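Local structure of periplasmic binding protein (Pseudomonas aeruginosa, 2R79) at residues Gly27-Ser32 against Gly45-Leu50. The protein binds heme in the periplasm and probably delivers it to a membrane transporter for uptake into the cell. Residues are numbered along the deposited sequence; the frame is centred on the assembly and turned at random.
With HEM (protoporphyrin IX containing Fe), chain D.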
ATOM      1  N   GLY A  27      10.798  20.993 -19.514  1.00 30.71           N
ATOM      2  CA  GLY A  27       9.702  21.570 -18.760  1.00 28.96           C
ATOM      3  C   GLY A  27       8.356  21.313 -19.411  1.00 28.48           C
ATOM      4  O   GLY A  27       8.264  21.193 -20.634  1.00 27.97           O
ATOM      5  N   VAL A  28       7.310  21.222 -18.597  1.00 27.03           N
ATOM      6  CA  VAL A  28       5.967  20.980 -19.107  1.00 27.76           C
ATOM      7  C   VAL A  28       4.902  21.723 -18.300  1.00 28.57           C
ATOM      8  O   VAL A  28       5.148  22.165 -17.174  1.00 28.31           O
ATOM      9  CB  VAL A  28       5.629  19.479 -19.093  1.00 26.90           C
ATOM     10  CG1 VAL A  28       6.661  18.711 -19.896  1.00 26.84           C
ATOM     11  CG2 VAL A  28       5.577  18.973 -17.666  1.00 26.19           C
ATOM     12  N   ASP A  29       3.717  21.863 -18.886  1.00 29.32           N
ATOM     13  CA  ASP A  29       2.621  22.543 -18.217  1.00 29.76           C
ATOM     14  C   ASP A  29       1.951  21.537 -17.284  1.00 29.78           C
ATOM     15  O   ASP A  29       2.218  20.336 -17.357  1.00 29.28           O
ATOM     16  CB  ASP A  29       1.608  23.072 -19.236  1.00 30.22           C
ATOM     17  CG  ASP A  29       0.726  21.976 -19.799  1.00 34.18           C
ATOM     18  OD1 ASP A  29       1.259  21.084 -20.499  1.00 33.76           O
ATOM     19  OD2 ASP A  29      -0.498  22.003 -19.531  1.00 32.73           O
ATOM     20  N   THR A  30       1.073  22.029 -16.422  1.00 29.27           N
ATOM     21  CA  THR A  30       0.388  21.179 -15.459  1.00 31.23           C
ATOM     22  C   THR A  30      -0.502  20.055 -16.010  1.00 29.81           C
ATOM     23  O   THR A  30      -0.795  19.102 -15.287  1.00 29.62           O
ATOM     24  CB  THR A  30      -0.446  22.034 -14.480  1.00 31.27           C
ATOM     25  OG1 THR A  30      -1.393  22.814 -15.217  1.00 35.16           O
ATOM     26  CG2 THR A  30       0.456  22.970 -13.687  1.00 32.17           C
ATOM     27  N   THR A  31      -0.936  20.138 -17.266  1.00 28.87           N
ATOM     28  CA  THR A  31      -1.784  19.068 -17.806  1.00 29.18           C
ATOM     29  C   THR A  31      -0.965  17.875 -18.289  1.00 28.29           C
ATOM     30  O   THR A  31      -1.526  16.851 -18.676  1.00 30.79           O
ATOM     31  CB  THR A  31      -2.669  19.537 -18.990  1.00 29.41           C
ATOM     32  OG1 THR A  31      -1.836  19.962 -20.075  1.00 29.29           O
ATOM     33  CG2 THR A  31      -3.586  20.674 -18.564  1.00 26.92           C
ATOM     34  N   SER A  32       0.356  18.010 -18.264  1.00 26.55           N
ATOM     35  CA  SER A  32       1.245  16.937 -18.703  1.00 25.49           C
ATOM     36  C   SER A  32       1.606  16.067 -17.509  1.00 25.72           C
ATOM     37  O   SER A  32       2.565  16.341 -16.792  1.00 26.17           O
ATOM     38  CB  SER A  32       2.501  17.531 -19.333  1.00 24.84           C
ATOM     39  OG  SER A  32       2.165  18.305 -20.473  1.00 23.25           O
ATOM     40  N   GLY A  45       3.455  26.092 -15.480  1.00 36.98           N
ATOM     41  CA  GLY A  45       2.085  26.485 -15.201  1.00 37.09           C
ATOM     42  C   GLY A  45       1.050  25.836 -16.107  1.00 37.83           C
ATOM     43  O   GLY A  45       1.354  24.907 -16.849  1.00 35.91           O
ATOM     44  N   TYR A  46      -0.184  26.321 -16.037  1.00 38.98           N
ATOM     45  CA  TYR A  46      -1.257  25.786 -16.861  1.00 40.57           C
ATOM     46  C   TYR A  46      -1.054  26.257 -18.300  1.00 41.57           C
ATOM     47  O   TYR A  46      -0.595  27.377 -18.539  1.00 41.30           O
ATOM     48  CB  TYR A  46      -2.611  26.254 -16.326  1.00 41.82           C
ATOM     49  CG  TYR A  46      -3.797  25.704 -17.083  1.00 43.27           C
ATOM     50  CD1 TYR A  46      -3.903  24.340 -17.362  1.00 42.82           C
ATOM     51  CD2 TYR A  46      -4.825  26.545 -17.506  1.00 43.61           C
ATOM     52  CE1 TYR A  46      -5.003  23.826 -18.045  1.00 44.34           C
ATOM     53  CE2 TYR A  46      -5.934  26.041 -18.189  1.00 44.52           C
ATOM     54  CZ  TYR A  46      -6.016  24.682 -18.456  1.00 44.80           C
ATOM     55  OH  TYR A  46      -7.104  24.184 -19.138  1.00 43.62           O
ATOM     56  N   GLN A  47      -1.400  25.400 -19.254  1.00 41.60           N
ATOM     57  CA  GLN A  47      -1.225  25.719 -20.667  1.00 44.39           C
ATOM     58  C   GLN A  47      -1.925  26.996 -21.134  1.00 45.33           C
ATOM     59  O   GLN A  47      -1.385  27.742 -21.952  1.00 45.80           O
ATOM     60  CB  GLN A  47      -1.696  24.546 -21.531  1.00 45.60           C
ATOM     61  CG  GLN A  47      -3.197  24.443 -21.706  1.00 47.59           C
ATOM     62  CD  GLN A  47      -3.580  23.435 -22.774  1.00 49.49           C
ATOM     63  OE1 GLN A  47      -2.883  23.287 -23.775  1.00 50.82           O
ATOM     64  NE2 GLN A  47      -4.695  22.745 -22.569  1.00 50.59           N
ATOM     65  N   ARG A  48      -3.126  27.248 -20.624  1.00 46.94           N
ATOM     66  CA  ARG A  48      -3.881  28.434 -21.016  1.00 48.75           C
ATOM     67  C   ARG A  48      -3.376  29.699 -20.323  1.00 50.09           C
ATOM     68  O   ARG A  48      -3.761  30.814 -20.689  1.00 48.71           O
ATOM     69  CB  ARG A  48      -5.370  28.239 -20.708  1.00 49.59           C
ATOM     70  CG  ARG A  48      -6.026  27.094 -21.475  1.00 51.70           C
ATOM     71  CD  ARG A  48      -7.467  26.879 -21.026  1.00 52.19           C
ATOM     72  NE  ARG A  48      -8.018  25.606 -21.490  1.00 52.73           N
ATOM     73  CZ  ARG A  48      -8.512  25.391 -22.705  1.00 53.39           C
ATOM     74  NH1 ARG A  48      -8.535  26.368 -23.604  1.00 53.82           N
ATOM     75  NH2 ARG A  48      -8.988  24.193 -23.022  1.00 52.22           N
ATOM     76  N   GLN A  49      -2.507  29.522 -19.331  1.00 50.15           N
ATOM     77  CA  GLN A  49      -1.960  30.652 -18.584  1.00 51.23           C
ATOM     78  C   GLN A  49      -0.463  30.484 -18.307  1.00 50.34           C
ATOM     79  O   GLN A  49      -0.029  30.489 -17.153  1.00 49.40           O
ATOM     80  CB  GLN A  49      -2.731  30.807 -17.269  1.00 52.29           C
ATOM     81  CG  GLN A  49      -4.186  31.223 -17.456  1.00 55.22           C
ATOM     82  CD  GLN A  49      -5.032  30.941 -16.231  1.00 57.06           C
ATOM     83  OE1 GLN A  49      -4.651  31.282 -15.113  1.00 59.90           O
ATOM     84  NE2 GLN A  49      -6.190  30.323 -16.436  1.00 57.33           N
ATOM     85  N   LEU A  50       0.320  30.353 -19.374  1.00 49.38           N
ATOM     86  CA  LEU A  50       1.761  30.167 -19.246  1.00 50.01           C
ATOM     87  C   LEU A  50       2.494  31.295 -18.537  1.00 50.86           C
ATOM     88  O   LEU A  50       2.123  32.468 -18.633  1.00 49.56           O
ATOM     89  CB  LEU A  50       2.405  29.960 -20.619  1.00 49.43           C
ATOM     90  CG  LEU A  50       2.059  28.680 -21.375  1.00 49.40           C
ATOM     91  CD1 LEU A  50       2.838  28.647 -22.679  1.00 50.14           C
ATOM     92  CD2 LEU A  50       2.396  27.466 -20.524  1.00 49.83           C
TER
HETATM   93  CHA HEM D 500      -9.578  26.928 -16.829  1.00 45.10           C
HETATM   94  CHB HEM D 500      -6.767  23.347 -14.956  1.00 44.32           C
HETATM   95  CHC HEM D 500      -8.591  20.244 -18.216  1.00 43.12           C
HETATM   96  CHD HEM D 500     -11.316  23.794 -20.146  1.00 45.22           C
HETATM   97  C1A HEM D 500      -8.637  26.233 -16.020  1.00 45.67           C
HETATM   98  C2A HEM D 500      -7.922  26.773 -14.871  1.00 47.40           C
HETATM   99  C3A HEM D 500      -7.123  25.775 -14.382  1.00 46.53           C
HETATM  100  C4A HEM D 500      -7.363  24.605 -15.189  1.00 44.47           C
HETATM  101  CMA HEM D 500      -6.116  25.874 -13.233  1.00 45.62           C
HETATM  102  CAA HEM D 500      -8.012  28.172 -14.259  1.00 50.53           C
HETATM  103  CBA HEM D 500      -9.130  28.326 -13.231  1.00 55.19           C
HETATM  104  CGA HEM D 500     -10.514  28.293 -13.858  1.00 58.75           C
HETATM  105  O1A HEM D 500     -10.859  29.239 -14.605  1.00 60.11           O
HETATM  106  O2A HEM D 500     -11.258  27.316 -13.610  1.00 60.38           O
HETATM  107  C1B HEM D 500      -6.950  22.198 -15.734  1.00 43.26           C
HETATM  108  C2B HEM D 500      -6.340  20.902 -15.476  1.00 44.87           C
HETATM  109  C3B HEM D 500      -6.862  20.019 -16.389  1.00 43.70           C
HETATM  110  C4B HEM D 500      -7.776  20.789 -17.215  1.00 42.99           C
HETATM  111  CMB HEM D 500      -5.252  20.598 -14.430  1.00 45.14           C
HETATM  112  CAB HEM D 500      -6.556  18.667 -16.548  1.00 43.64           C
HETATM  113  CBB HEM D 500      -6.437  17.775 -15.531  1.00 45.20           C
HETATM  114  C1C HEM D 500      -9.484  20.954 -19.031  1.00 43.15           C
HETATM  115  C2C HEM D 500     -10.333  20.346 -20.033  1.00 44.30           C
HETATM  116  C3C HEM D 500     -11.139  21.310 -20.544  1.00 45.24           C
HETATM  117  C4C HEM D 500     -10.715  22.551 -19.914  1.00 44.93           C
HETATM  118  CMC HEM D 500     -10.323  18.889 -20.471  1.00 44.97           C
HETATM  119  CAC HEM D 500     -12.270  21.089 -21.331  1.00 46.29           C
HETATM  120  CBC HEM D 500     -12.310  21.289 -22.671  1.00 46.88           C
HETATM  121  C1D HEM D 500     -11.047  24.960 -19.434  1.00 45.89           C
HETATM  122  C2D HEM D 500     -11.754  26.196 -19.656  1.00 47.85           C
HETATM  123  C3D HEM D 500     -11.261  27.089 -18.770  1.00 48.58           C
HETATM  124  C4D HEM D 500     -10.277  26.391 -17.936  1.00 46.09           C
HETATM  125  CMD HEM D 500     -12.838  26.465 -20.697  1.00 48.05           C
HETATM  126  CAD HEM D 500     -11.635  28.570 -18.816  1.00 50.36           C
HETATM  127  CBD HEM D 500     -10.523  29.543 -19.207  1.00 55.80           C
HETATM  128  CGD HEM D 500     -10.031  29.379 -20.644  1.00 58.71           C
HETATM  129  O1D HEM D 500      -9.143  30.160 -21.053  1.00 59.25           O
HETATM  130  O2D HEM D 500     -10.525  28.481 -21.367  1.00 60.62           O
HETATM  131  NA  HEM D 500      -8.261  24.897 -16.223  1.00 44.43           N
HETATM  132  NB  HEM D 500      -7.795  22.140 -16.843  1.00 43.68           N
HETATM  133  NC  HEM D 500      -9.708  22.322 -18.965  1.00 43.63           N
HETATM  134  ND  HEM D 500     -10.127  25.077 -18.387  1.00 44.77           N
HETATM  135 FE   HEM D 500      -8.836  23.670 -17.717  1.00 40.45          FE
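Y46 carries CG trans to its backbone N (chi1 -178°), which sends the ring past T30 and T31 to the heme. T31 has CG2 beside its backbone N, and this methyl meets the ring edge in plane, 3.5 Å from Y46 CE1. The contact forms part of the heme pocket of a periplasmic binding protein. Segment 27-32 runs from strand 25-28 into a turn, and 45-50 lies in the loop between that strand and helix 52-56. D29 to S32 make a type I turn, and D29 also opens an Asx turn, closed by T31 N above the carboxylate plane at OD2. T31 OG1 meets the syn lone pair of OD2, but this bond is doubtfully short. S32 OG and G9 N donate to D29 OD1. These bonds hold the carboxylate in place. T30 N donates to G45 O at 2.9 Å, and T30 OG1 lies 3.6 Å from Y46 CD1. One face of the Y46 ring looks onto the porphyrin, and the opposite face has Q47 CG near its rim. R203 hydrogen-bonds the heme. Y46 OH is an axial ligand, 2.3 Å from the heme iron, and R48 NE donates to this oxygen at 2.9 Å, nearly in the guanidinium plane.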